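Local coordinates for L-lactate dehydrogenase (Trichomonas vaginalis, PDB 4UUL), which probably catalyses the NAD(H)-dependent reduction of a 2-keto acid, pyruvate or oxaloacetate, to L-lactate or L-malate, at residues I107-G112 with M140-N145; V125-N130 with T134-A139; Y163-S168 with H214-D219; T195-T200 with Q206-V211. The protein carries 1 engineered substitution. One frame throughout, in Å; residues are numbered along the deposited sequence. Where two conformers were deposited one is given.

Contact 1: residues I107-G112 with M140-N145; sequences IFKNTG and MLHAKN
Gly112 lets the backbone at His142 and Ala143 come close, and Lys109 lays its chain over the neighbouring imidazole. In this way helix 97-118 meets the end of helix 132-141, two helices of the Rossmann-type NAD-binding domain. The tight part is the buried glycine. With no side chain in between, Gly112 C lies 3.3 Å from His142 O, and the Ala143 methyl sits against Gly112 O. No hydrogen bond crosses here; backbone meets backbone by packing. His142 is the first residue to leave helical geometry, so the chain turns away from its helix just where it passes the glycine. Phe151 of strand 151-153 backs Ala143 from the sheet.

The other part is looser and partly exposed. The aliphatic run of Lys109 leaves with CG anti to the backbone N (chi1 167°), which carries CG over one face of the His142 ring, 3.8 Å from the centroid and 20° off its normal, a CH-pi contact displaced toward the CD2 side. Bending only at its last torsion, the lysine takes its ammonium past the ring to a salt bridge with Glu113. The ring is held by ND1, bonded to Ile138 O one turn back, while Leu331 of helix 307-337 touches both side chains. Back at the glycine, Ala143 CA makes a bent C-H...O contact with Gly112 O, 3.4 Å between CA and O.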
loop_
_atom_site.group_PDB
_atom_site.type_symbol
_atom_site.label_atom_id
_atom_site.label_comp_id
_atom_site.label_asym_id
_atom_site.label_seq_id
_atom_site.Cartn_x
_atom_site.Cartn_y
_atom_site.Cartn_z
ATOM N N ILE B 107 -13.537 -1.609 -25.417
ATOM C CA ILE B 107 -12.877 -2.289 -24.304
ATOM C C ILE B 107 -13.905 -2.821 -23.322
ATOM O O ILE B 107 -13.899 -3.989 -22.939
ATOM C CB ILE B 107 -11.939 -1.292 -23.584
ATOM C CG1 ILE B 107 -10.820 -0.839 -24.533
ATOM C CG2 ILE B 107 -11.376 -1.885 -22.312
ATOM C CD1 ILE B 107 -10.163 -1.937 -25.307
ATOM N N PHE B 108 -14.809 -1.940 -22.925
ATOM C CA PHE B 108 -15.771 -2.266 -21.895
ATOM C C PHE B 108 -16.908 -3.164 -22.404
ATOM O O PHE B 108 -17.419 -3.992 -21.647
ATOM C CB PHE B 108 -16.203 -1.033 -21.113
ATOM C CG PHE B 108 -15.125 -0.633 -20.163
ATOM C CD1 PHE B 108 -14.092 0.188 -20.540
ATOM C CD2 PHE B 108 -15.087 -1.206 -18.906
ATOM C CE1 PHE B 108 -13.035 0.466 -19.662
ATOM C CE2 PHE B 108 -14.046 -0.914 -18.020
ATOM C CZ PHE B 108 -13.019 -0.108 -18.412
ATOM N N LYS B 109 -17.230 -3.081 -23.698
ATOM C CA LYS B 109 -18.099 -4.081 -24.256
ATOM C C LYS B 109 -17.437 -5.462 -24.114
ATOM O O LYS B 109 -18.056 -6.445 -23.668
ATOM C CB LYS B 109 -18.370 -3.756 -25.741
ATOM C CG LYS B 109 -19.015 -4.888 -26.527
ATOM C CD LYS B 109 -19.414 -4.479 -27.934
ATOM C CE LYS B 109 -20.066 -5.562 -28.741
ATOM N NZ LYS B 109 -19.213 -6.723 -28.896
ATOM N N ASN B 110 -16.177 -5.566 -24.518
ATOM C CA ASN B 110 -15.466 -6.861 -24.468
ATOM C C ASN B 110 -15.382 -7.349 -23.017
ATOM O O ASN B 110 -15.572 -8.541 -22.738
ATOM C CB ASN B 110 -14.065 -6.705 -25.023
ATOM C CG ASN B 110 -14.052 -6.476 -26.520
ATOM O OD1 ASN B 110 -15.048 -6.645 -27.186
ATOM N ND2 ASN B 110 -12.940 -6.004 -27.024
ATOM N N THR B 111 -15.138 -6.422 -22.102
ATOM C CA THR B 111 -14.977 -6.820 -20.708
ATOM C C THR B 111 -16.319 -7.312 -20.112
ATOM O O THR B 111 -16.374 -8.283 -19.349
ATOM C CB THR B 111 -14.422 -5.660 -19.900
ATOM O OG1 THR B 111 -13.134 -5.323 -20.360
ATOM C CG2 THR B 111 -14.369 -5.977 -18.450
ATOM N N GLY B 112 -17.411 -6.641 -20.466
ATOM C CA GLY B 112 -18.712 -7.104 -20.031
ATOM C C GLY B 112 -18.985 -8.522 -20.519
ATOM O O GLY B 112 -19.545 -9.386 -19.795
ATOM N N MET B 140 -21.973 -3.309 -18.290
ATOM C CA MET B 140 -23.209 -3.915 -17.818
ATOM C C MET B 140 -24.141 -4.271 -18.980
ATOM O O MET B 140 -24.718 -5.364 -18.993
ATOM C CB MET B 140 -23.869 -2.953 -16.841
ATOM C CG MET B 140 -25.213 -3.432 -16.327
ATOM S SD MET B 140 -26.038 -2.275 -15.218
ATOM C CE MET B 140 -26.153 -0.809 -16.187
ATOM N N LEU B 141 -24.309 -3.362 -19.932
ATOM C CA LEU B 141 -25.191 -3.650 -21.083
ATOM C C LEU B 141 -24.754 -4.842 -21.891
ATOM O O LEU B 141 -25.555 -5.485 -22.530
ATOM C CB LEU B 141 -25.255 -2.429 -22.018
ATOM C CG LEU B 141 -26.058 -1.229 -21.466
ATOM C CD1 LEU B 141 -25.897 -0.070 -22.417
ATOM C CD2 LEU B 141 -27.557 -1.554 -21.225
ATOM N N HIS B 142 -23.454 -5.128 -21.860
ATOM C CA HIS B 142 -22.885 -6.213 -22.636
ATOM C C HIS B 142 -22.528 -7.443 -21.807
ATOM O O HIS B 142 -21.790 -8.297 -22.257
ATOM C CB HIS B 142 -21.699 -5.698 -23.434
ATOM C CG HIS B 142 -22.113 -4.715 -24.481
ATOM N ND1 HIS B 142 -22.142 -3.355 -24.271
ATOM C CD2 HIS B 142 -22.529 -4.909 -25.761
ATOM C CE1 HIS B 142 -22.579 -2.748 -25.359
ATOM N NE2 HIS B 142 -22.821 -3.661 -26.280
ATOM N N ALA B 143 -23.129 -7.543 -20.624
ATOM C CA ALA B 143 -22.903 -8.685 -19.750
ATOM C C ALA B 143 -24.227 -9.444 -19.575
ATOM O O ALA B 143 -24.983 -9.267 -18.608
ATOM C CB ALA B 143 -22.369 -8.205 -18.403
ATOM N N LYS B 144 -24.523 -10.327 -20.510
ATOM C CA LYS B 144 -25.891 -10.807 -20.644
ATOM C C LYS B 144 -26.373 -11.657 -19.473
ATOM O O LYS B 144 -27.567 -11.661 -19.170
ATOM C CB LYS B 144 -26.036 -11.552 -21.951
ATOM C CG LYS B 144 -25.456 -12.929 -21.974
ATOM C CD LYS B 144 -25.578 -13.542 -23.378
ATOM C CE LYS B 144 -24.902 -14.900 -23.471
ATOM N NZ LYS B 144 -25.116 -15.536 -24.795
ATOM N N ASN B 145 -25.461 -12.367 -18.803
ATOM C CA ASN B 145 -25.829 -13.239 -17.686
ATOM C C ASN B 145 -25.676 -12.549 -16.319
ATOM O O ASN B 145 -25.868 -13.198 -15.276
ATOM C CB ASN B 145 -24.942 -14.493 -17.651
ATOM C CG ASN B 145 -25.104 -15.364 -18.854
ATOM O OD1 ASN B 145 -26.177 -15.456 -19.413
ATOM N ND2 ASN B 145 -24.025 -16.057 -19.245
#

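Contact 2: residues V125-N130 with T134-A139; sequences VLVIGN and TNCEIA
The carboxamide of Asn135 meets the peptide group of Gly129 through ND2, which donates to Gly129 O at 3.0 Å with a bent N-H...O angle of 144°. Neither flat group takes the other squarely: the acceptor is tilted 19° from the amide plane, and the donor stands above the carbonyl plane, 57° out of it. Asn130 O is also close to the same nitrogen, at 3.2 Å. The ring of Phe108 and the side chain of Asn104, both on helix 97-118, border this amide.

Further along, the contact is apolar. Val127, the last residue of strand 124-127, has CG1 anti to the backbone N and CG2 anti to the carbonyl carbon, which puts the one methyl on Asn135 CB at 3.9 Å and the other on Cys136 CB at 3.7 Å. This is the first half of a beta-alpha-beta crossover in the Rossmann fold, strand 124-127 leading into helix 132-141 and on to strand 151-153.

The turn at the strand's end contains Ile128 and Asn130, seen to bind NADH in another structure of this protein; no coenzyme is bound here. A buried amide bonded to the intervening carbonyl therefore ties the NADH-binding turn 128-130 to the helix behind it.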
loop_
_atom_site.group_PDB
_atom_site.type_symbol
_atom_site.label_atom_id
_atom_site.label_comp_id
_atom_site.label_asym_id
_atom_site.label_seq_id
_atom_site.Cartn_x
_atom_site.Cartn_y
_atom_site.Cartn_z
ATOM N N VAL B 125 -18.329 -6.010 -9.553
ATOM C CA VAL B 125 -17.475 -5.370 -10.516
ATOM C C VAL B 125 -17.437 -3.873 -10.203
ATOM O O VAL B 125 -18.431 -3.175 -10.314
ATOM C CB VAL B 125 -18.006 -5.559 -11.955
ATOM C CG1 VAL B 125 -17.084 -4.924 -12.971
ATOM C CG2 VAL B 125 -18.240 -7.022 -12.231
ATOM N N LEU B 126 -16.255 -3.405 -9.801
ATOM C CA LEU B 126 -15.985 -2.011 -9.522
ATOM C C LEU B 126 -15.193 -1.402 -10.673
ATOM O O LEU B 126 -14.043 -1.771 -10.920
ATOM C CB LEU B 126 -15.205 -1.879 -8.234
ATOM C CG LEU B 126 -14.789 -0.457 -7.857
ATOM C CD1 LEU B 126 -15.977 0.514 -7.818
ATOM C CD2 LEU B 126 -14.067 -0.450 -6.523
ATOM N N VAL B 127 -15.811 -0.467 -11.373
ATOM C CA VAL B 127 -15.196 0.184 -12.525
ATOM C C VAL B 127 -14.495 1.450 -12.086
ATOM O O VAL B 127 -15.084 2.351 -11.476
ATOM C CB VAL B 127 -16.257 0.490 -13.597
ATOM C CG1 VAL B 127 -15.598 1.097 -14.807
ATOM C CG2 VAL B 127 -17.011 -0.770 -13.931
ATOM N N ILE B 128 -13.190 1.503 -12.375
ATOM C CA ILE B 128 -12.317 2.576 -11.972
ATOM C C ILE B 128 -11.773 3.334 -13.159
ATOM O O ILE B 128 -11.748 4.576 -13.144
ATOM C CB ILE B 128 -11.182 2.031 -11.112
ATOM C CG1 ILE B 128 -11.780 1.383 -9.839
ATOM C CG2 ILE B 128 -10.164 3.106 -10.750
ATOM C CD1 ILE B 128 -10.891 0.448 -9.116
ATOM N N GLY B 129 -11.364 2.635 -14.195
ATOM C CA GLY B 129 -10.800 3.289 -15.382
ATOM C C GLY B 129 -11.788 4.263 -16.012
ATOM O O GLY B 129 -12.962 3.987 -16.135
ATOM N N ASN B 130 -11.257 5.397 -16.409
ATOM C CA ASN B 130 -12.115 6.416 -16.942
ATOM C C ASN B 130 -12.433 6.252 -18.426
ATOM O O ASN B 130 -11.685 5.646 -19.196
ATOM C CB ASN B 130 -11.597 7.803 -16.615
ATOM C CG ASN B 130 -12.052 8.279 -15.220
ATOM O OD1 ASN B 130 -13.228 8.086 -14.766
ATOM N ND2 ASN B 130 -11.113 8.886 -14.525
ATOM N N THR B 134 -19.599 5.730 -17.577
ATOM C CA THR B 134 -20.012 5.260 -18.899
ATOM C C THR B 134 -19.390 3.900 -19.235
ATOM O O THR B 134 -20.098 3.023 -19.739
ATOM C CB THR B 134 -19.737 6.276 -19.962
ATOM O OG1 THR B 134 -20.563 7.400 -19.654
ATOM C CG2 THR B 134 -20.051 5.766 -21.365
ATOM N N ASN B 135 -18.119 3.685 -18.849
ATOM C CA ASN B 135 -17.551 2.381 -19.001
ATOM C C ASN B 135 -18.356 1.318 -18.257
ATOM O O ASN B 135 -18.545 0.204 -18.767
ATOM C CB ASN B 135 -16.113 2.384 -18.489
ATOM C CG ASN B 135 -15.160 3.177 -19.382
ATOM O OD1 ASN B 135 -15.416 3.410 -20.559
ATOM N ND2 ASN B 135 -13.964 3.437 -18.855
ATOM N N CYS B 136 -18.809 1.673 -17.048
ATOM C CA CYS B 136 -19.600 0.766 -16.246
ATOM C C CYS B 136 -20.927 0.406 -16.949
ATOM O O CYS B 136 -21.325 -0.743 -17.034
ATOM C CB CYS B 136 -19.860 1.376 -14.883
ATOM S SG CYS B 136 -20.660 0.280 -13.688
ATOM N N GLU B 137 -21.623 1.440 -17.420
ATOM C CA GLU B 137 -22.872 1.218 -18.159
ATOM C C GLU B 137 -22.647 0.280 -19.339
ATOM O O GLU B 137 -23.441 -0.620 -19.590
ATOM C CB GLU B 137 -23.424 2.552 -18.608
ATOM C CG GLU B 137 -24.716 2.492 -19.402
ATOM C CD GLU B 137 -25.926 1.988 -18.683
ATOM O OE1 GLU B 137 -26.036 2.168 -17.456
ATOM O OE2 GLU B 137 -26.856 1.463 -19.391
ATOM N N ILE B 138 -21.610 0.550 -20.141
ATOM C CA ILE B 138 -21.338 -0.267 -21.319
ATOM C C ILE B 138 -21.038 -1.705 -20.900
ATOM O O ILE B 138 -21.511 -2.646 -21.567
ATOM C CB ILE B 138 -20.227 0.394 -22.174
ATOM C CG1 ILE B 138 -20.707 1.742 -22.769
ATOM C CG2 ILE B 138 -19.743 -0.530 -23.257
ATOM C CD1 ILE B 138 -21.909 1.653 -23.715
ATOM N N ALA B 139 -20.177 -1.895 -19.901
ATOM C CA ALA B 139 -19.879 -3.274 -19.498
ATOM C C ALA B 139 -21.140 -3.989 -19.071
ATOM O O ALA B 139 -21.394 -5.132 -19.513
ATOM C CB ALA B 139 -18.875 -3.293 -18.390
#

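Contact 3: residues Y163-S168 with H214-D219; sequences YYEVAS and HDYVFD
Extended first torsions send Tyr216 and Glu165 at each other from opposite directions: in Tyr216, CG stands anti to the backbone N (chi1 177°), and in Glu165 the same choice is followed by a bend at chi2 of 62° that swings the carboxylate toward the phenol. The two meet in a short hydrogen bond, Tyr216 OH donating to Glu165 OE2 at 2.6 Å. That oxygen receives it on its anti lone pair, away from OE1, an approach on the CG side, which is why Glu165 CG comes within 3.2 Å of Tyr216 OH. OE2 lies at the edge of the ring, in its plane. Carboxylate and ring are nearly coplanar, 27° apart.

The pair bridges helix 156-170 and the start of helix 214-236 in the alpha/beta C-terminal domain of the lactate/malate dehydrogenase fold, away from the annotated sites. Lys224, two turns further along the second helix, forms a salt bridge with the same OE2, so this oxygen serves a phenol and an ammonium together; the positive charge would be expected to favour the ionised carboxylate. Phe221, from the same helix, packs on both Glu165 and Val166.

Helix 214-236 begins irregularly, with a wider pi-type turn at 216-219. Within it Val217 CG1 stands 3.5 Å above the centre of the Phe218 ring, which in turn meets Trp308 edge-to-face. On the first helix, Tyr164 packs on Glu57 of the second subunit.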
loop_
_atom_site.group_PDB
_atom_site.type_symbol
_atom_site.label_atom_id
_atom_site.label_comp_id
_atom_site.label_asym_id
_atom_site.label_seq_id
_atom_site.Cartn_x
_atom_site.Cartn_y
_atom_site.Cartn_z
ATOM N N TYR B 163 -13.947 15.724 1.622
ATOM C CA TYR B 163 -13.917 15.732 3.081
ATOM C C TYR B 163 -12.666 16.399 3.637
ATOM O O TYR B 163 -12.757 17.195 4.575
ATOM C CB TYR B 163 -14.029 14.303 3.654
ATOM C CG TYR B 163 -15.446 13.880 4.002
ATOM C CD1 TYR B 163 -15.988 14.120 5.254
ATOM C CD2 TYR B 163 -16.257 13.234 3.067
ATOM C CE1 TYR B 163 -17.282 13.739 5.552
ATOM C CE2 TYR B 163 -17.551 12.836 3.346
ATOM C CZ TYR B 163 -18.055 13.089 4.615
ATOM O OH TYR B 163 -19.337 12.719 4.938
ATOM N N TYR B 164 -11.520 16.072 3.083
ATOM C CA TYR B 164 -10.320 16.676 3.629
ATOM C C TYR B 164 -10.328 18.189 3.409
ATOM O O TYR B 164 -9.987 18.966 4.303
ATOM C CB TYR B 164 -9.102 16.018 3.013
ATOM C CG TYR B 164 -7.875 16.344 3.883
ATOM C CD1 TYR B 164 -7.165 17.511 3.682
ATOM C CD2 TYR B 164 -7.453 15.468 4.927
ATOM C CE1 TYR B 164 -6.061 17.858 4.448
ATOM C CE2 TYR B 164 -6.339 15.792 5.727
ATOM C CZ TYR B 164 -5.660 16.972 5.489
ATOM O OH TYR B 164 -4.583 17.251 6.257
ATOM N N GLU B 165 -10.784 18.634 2.241
ATOM C CA GLU B 165 -10.777 20.043 1.949
ATOM C C GLU B 165 -11.693 20.781 2.911
ATOM O O GLU B 165 -11.347 21.820 3.434
ATOM C CB GLU B 165 -11.187 20.265 0.490
ATOM C CG GLU B 165 -11.569 21.644 0.111
ATOM C CD GLU B 165 -10.422 22.664 0.278
ATOM O OE1 GLU B 165 -9.233 22.259 0.322
ATOM O OE2 GLU B 165 -10.713 23.881 0.375
ATOM N N VAL B 166 -12.895 20.263 3.117
ATOM C CA VAL B 166 -13.851 20.956 3.956
ATOM C C VAL B 166 -13.425 20.928 5.403
ATOM O O VAL B 166 -13.514 21.940 6.090
ATOM C CB VAL B 166 -15.269 20.366 3.778
ATOM C CG1 VAL B 166 -16.210 20.940 4.834
ATOM C CG2 VAL B 166 -15.755 20.651 2.354
ATOM N N ALA B 167 -12.931 19.791 5.864
ATOM C CA ALA B 167 -12.468 19.690 7.244
ATOM C C ALA B 167 -11.333 20.683 7.469
ATOM O O ALA B 167 -11.291 21.377 8.472
ATOM C CB ALA B 167 -12.004 18.248 7.531
ATOM N N SER B 168 -10.415 20.787 6.516
ATOM C CA SER B 168 -9.311 21.722 6.678
ATOM C C SER B 168 -9.829 23.157 6.692
ATOM O O SER B 168 -9.368 23.963 7.475
ATOM C CB SER B 168 -8.199 21.513 5.636
ATOM O OG SER B 168 -8.586 21.812 4.304
ATOM N N HIS B 214 -20.573 31.770 0.581
ATOM C CA HIS B 214 -21.202 31.306 -0.630
ATOM C C HIS B 214 -20.191 31.165 -1.750
ATOM O O HIS B 214 -20.262 30.209 -2.530
ATOM C CB HIS B 214 -22.300 32.299 -1.026
ATOM C CG HIS B 214 -22.865 32.048 -2.383
ATOM N ND1 HIS B 214 -22.294 32.558 -3.531
ATOM C CD2 HIS B 214 -23.941 31.332 -2.782
ATOM C CE1 HIS B 214 -22.984 32.150 -4.579
ATOM N NE2 HIS B 214 -23.988 31.406 -4.152
ATOM N N ASP B 215 -19.256 32.104 -1.847
ATOM C CA ASP B 215 -18.290 32.080 -2.949
ATOM C C ASP B 215 -17.323 30.909 -2.828
ATOM O O ASP B 215 -16.882 30.358 -3.831
ATOM C CB ASP B 215 -17.493 33.385 -3.007
ATOM C CG ASP B 215 -18.364 34.591 -3.382
ATOM O OD1 ASP B 215 -19.440 34.383 -3.987
ATOM O OD2 ASP B 215 -17.960 35.732 -3.073
ATOM N N TYR B 216 -16.997 30.541 -1.598
ATOM C CA TYR B 216 -16.260 29.329 -1.348
ATOM C C TYR B 216 -17.068 28.102 -1.756
ATOM O O TYR B 216 -16.644 27.299 -2.595
ATOM C CB TYR B 216 -15.834 29.226 0.123
ATOM C CG TYR B 216 -15.123 27.910 0.366
ATOM C CD1 TYR B 216 -13.778 27.765 0.053
ATOM C CD2 TYR B 216 -15.814 26.798 0.834
ATOM C CE1 TYR B 216 -13.133 26.528 0.228
ATOM C CE2 TYR B 216 -15.198 25.579 1.014
ATOM C CZ TYR B 216 -13.849 25.443 0.707
ATOM O OH TYR B 216 -13.264 24.202 0.894
ATOM N N VAL B 217 -18.239 27.937 -1.150
ATOM C CA VAL B 217 -19.038 26.724 -1.365
ATOM C C VAL B 217 -19.364 26.483 -2.820
ATOM O O VAL B 217 -19.194 25.357 -3.312
ATOM C CB VAL B 217 -20.354 26.770 -0.544
ATOM C CG1 VAL B 217 -21.246 25.606 -0.884
ATOM C CG2 VAL B 217 -20.035 26.839 0.956
ATOM N N PHE B 218 -19.838 27.518 -3.511
ATOM C CA PHE B 218 -20.424 27.336 -4.833
ATOM C C PHE B 218 -19.538 27.825 -5.972
ATOM O O PHE B 218 -19.995 27.945 -7.109
ATOM C CB PHE B 218 -21.790 28.030 -4.888
ATOM C CG PHE B 218 -22.787 27.441 -3.940
ATOM C CD1 PHE B 218 -23.384 26.192 -4.211
ATOM C CD2 PHE B 218 -23.120 28.122 -2.770
ATOM C CE1 PHE B 218 -24.297 25.648 -3.309
ATOM C CE2 PHE B 218 -24.015 27.578 -1.859
ATOM C CZ PHE B 218 -24.611 26.354 -2.115
ATOM N N ASP B 219 -18.272 28.088 -5.683
ATOM C CA ASP B 219 -17.313 28.335 -6.741
ATOM C C ASP B 219 -15.908 27.787 -6.444
ATOM O O ASP B 219 -15.441 26.848 -7.110
ATOM C CB ASP B 219 -17.232 29.819 -7.045
ATOM C CG ASP B 219 -16.441 30.083 -8.291
ATOM O OD1 ASP B 219 -16.985 29.829 -9.391
ATOM O OD2 ASP B 219 -15.264 30.495 -8.175
#

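Contact 4: residues T195-T200 with Q206-V211; sequences TQATFT and QKVVDV
Ala197 O is gripped by two hydrogen bonds: Val208 N donates at 2.9 Å, from above the carbonyl plane, and a water donates at 2.7 Å. The same water accepts from Val209 N, joining the weakly bonded helical turn 208-211 to segment 195-200. This contact lies in the beta hairpin of strands 198-201 and 204-207, at the border of the antiparallel sheet of the C-terminal domain. Phe199 and Gln206 form its hydrogen-bonded pair, with reciprocal backbone bonds; Phe199 N reaches Gln206 O at 2.9 Å. Thr198 and Lys207 follow as a non-hydrogen-bonded pair, their side chains on the other face.

With CG between the backbone N and the carbonyl carbon (chi1 73°), the Phe199 ring lies alongside Gln206 and reaches Val211, whose CG2 touches its edge in plane, 3.8 Å from Phe199 CE1. Val208 CG2 packs between this ring and the Ala197 methyl, and Leu170 of helix 156-170 meets both Phe199 and Val208.

Lys207, bent at chi3 and chi4, runs onward past the paired residues, and NZ donates to Thr195 O at 3.0 Å. Water and ammonium thus satisfy carbonyls where strand pairing has ended, keeping the segments bonded past the last ladder pair.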
loop_
_atom_site.group_PDB
_atom_site.type_symbol
_atom_site.label_atom_id
_atom_site.label_comp_id
_atom_site.label_asym_id
_atom_site.label_seq_id
_atom_site.Cartn_x
_atom_site.Cartn_y
_atom_site.Cartn_z
ATOM N N THR B 195 -24.555 20.872 0.443
ATOM C CA THR B 195 -25.825 21.406 0.990
ATOM C C THR B 195 -26.480 20.560 2.073
ATOM O O THR B 195 -27.354 21.063 2.775
ATOM C CB THR B 195 -26.849 21.722 -0.100
ATOM O OG1 THR B 195 -27.319 20.521 -0.675
ATOM C CG2 THR B 195 -26.260 22.604 -1.159
ATOM N N GLN B 196 -26.062 19.295 2.215
ATOM C CA GLN B 196 -26.532 18.449 3.306
ATOM C C GLN B 196 -25.576 18.479 4.488
ATOM O O GLN B 196 -25.932 18.055 5.580
ATOM C CB GLN B 196 -26.619 16.984 2.910
ATOM C CG GLN B 196 -26.902 16.693 1.437
ATOM C CD GLN B 196 -28.287 17.108 0.983
ATOM O OE1 GLN B 196 -29.272 17.184 1.779
ATOM N NE2 GLN B 196 -28.409 17.305 -0.316
ATOM N N ALA B 197 -24.365 18.974 4.277
ATOM C CA ALA B 197 -23.282 18.644 5.185
ATOM C C ALA B 197 -23.357 19.391 6.511
ATOM O O ALA B 197 -23.746 20.574 6.583
ATOM C CB ALA B 197 -21.958 18.927 4.524
ATOM N N THR B 198 -22.967 18.685 7.557
ATOM C CA THR B 198 -22.875 19.273 8.882
ATOM C C THR B 198 -21.482 19.030 9.447
ATOM O O THR B 198 -20.717 18.216 8.935
ATOM C CB THR B 198 -23.900 18.689 9.867
ATOM O OG1 THR B 198 -23.834 17.254 9.862
ATOM C CG2 THR B 198 -25.323 19.151 9.507
ATOM N N PHE B 199 -21.126 19.811 10.470
ATOM C CA PHE B 199 -19.861 19.608 11.143
ATOM C C PHE B 199 -20.029 19.959 12.612
ATOM O O PHE B 199 -20.871 20.773 12.981
ATOM C CB PHE B 199 -18.753 20.431 10.498
ATOM C CG PHE B 199 -18.819 21.911 10.765
ATOM C CD1 PHE B 199 -19.754 22.727 10.148
ATOM C CD2 PHE B 199 -17.937 22.484 11.669
ATOM C CE1 PHE B 199 -19.811 24.073 10.438
ATOM C CE2 PHE B 199 -17.998 23.835 11.956
ATOM C CZ PHE B 199 -18.919 24.625 11.315
ATOM N N THR B 200 -19.187 19.343 13.434
ATOM C CA THR B 200 -19.188 19.546 14.862
ATOM C C THR B 200 -17.867 20.198 15.215
ATOM O O THR B 200 -16.796 19.685 14.905
ATOM C CB THR B 200 -19.272 18.198 15.610
ATOM O OG1 THR B 200 -20.461 17.500 15.215
ATOM C CG2 THR B 200 -19.255 18.409 17.122
ATOM N N GLN B 206 -23.352 22.470 13.254
ATOM C CA GLN B 206 -23.927 23.421 12.303
ATOM C C GLN B 206 -23.856 22.880 10.882
ATOM O O GLN B 206 -23.116 21.957 10.596
ATOM C CB GLN B 206 -23.165 24.741 12.290
ATOM C CG GLN B 206 -23.069 25.448 13.624
ATOM C CD GLN B 206 -22.480 26.821 13.469
ATOM O OE1 GLN B 206 -21.280 27.011 13.669
ATOM N NE2 GLN B 206 -23.314 27.791 13.080
ATOM N N LYS B 207 -24.624 23.478 9.979
ATOM C CA LYS B 207 -24.531 23.185 8.569
ATOM C C LYS B 207 -23.340 23.898 7.962
ATOM O O LYS B 207 -23.098 25.083 8.205
ATOM C CB LYS B 207 -25.792 23.607 7.818
ATOM C CG LYS B 207 -26.972 22.684 8.027
ATOM C CD LYS B 207 -28.204 23.204 7.275
ATOM C CE LYS B 207 -28.128 22.982 5.811
ATOM N NZ LYS B 207 -28.182 21.539 5.573
ATOM N N VAL B 208 -22.582 23.159 7.162
ATOM C CA VAL B 208 -21.429 23.727 6.516
ATOM C C VAL B 208 -21.792 24.969 5.720
ATOM O O VAL B 208 -21.104 25.969 5.789
ATOM C CB VAL B 208 -20.748 22.664 5.624
ATOM C CG1 VAL B 208 -19.647 23.264 4.746
ATOM C CG2 VAL B 208 -20.193 21.534 6.495
ATOM N N VAL B 209 -22.892 24.938 4.962
ATOM C CA VAL B 209 -23.203 26.085 4.087
ATOM C C VAL B 209 -23.716 27.298 4.878
ATOM O O VAL B 209 -23.816 28.404 4.340
ATOM C CB VAL B 209 -24.239 25.754 3.002
ATOM C CG1 VAL B 209 -23.655 24.722 2.040
ATOM C CG2 VAL B 209 -25.553 25.308 3.636
ATOM N N ASP B 210 -24.012 27.116 6.165
ATOM C CA ASP B 210 -24.443 28.227 7.021
ATOM C C ASP B 210 -23.259 28.951 7.619
ATOM O O ASP B 210 -23.428 30.020 8.186
ATOM C CB ASP B 210 -25.337 27.733 8.150
ATOM C CG ASP B 210 -26.711 27.290 7.673
ATOM O OD1 ASP B 210 -27.072 27.568 6.508
ATOM O OD2 ASP B 210 -27.431 26.657 8.475
ATOM N N VAL B 211 -22.077 28.342 7.535
ATOM C CA VAL B 211 -20.870 28.894 8.114
ATOM C C VAL B 211 -19.908 29.375 7.045
ATOM O O VAL B 211 -19.358 30.439 7.159
ATOM C CB VAL B 211 -20.202 27.884 9.045
ATOM C CG1 VAL B 211 -18.864 28.405 9.539
ATOM C CG2 VAL B 211 -21.113 27.586 10.226
HETATM O O HOH W 1 -24.433 22.362 4.660
#

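The contacts fall into two pairs, one in each domain. Contacts 1 and 2 share helix 132-141 and have centres 10 Å apart; Phe108, from the helix of contact 1, reaches Asn135 of contact 2, with CE1 3.2 Å from ND2. Contact 2 includes residues seen to bind NADH in another structure of this protein, though no coenzyme is bound here. Contacts 3 and 4 are likewise 10 Å apart between centres, and they touch where Val217 CG1 packs on Val209 CG1 at 3.9 Å; helix 208-211 leads on to helix 214-236. The pairs themselves are well separated: the nearest atoms of contacts 2 and 3 are about 17 Å apart, and contacts 1 and 4 lie on opposite sides of the chain's centre.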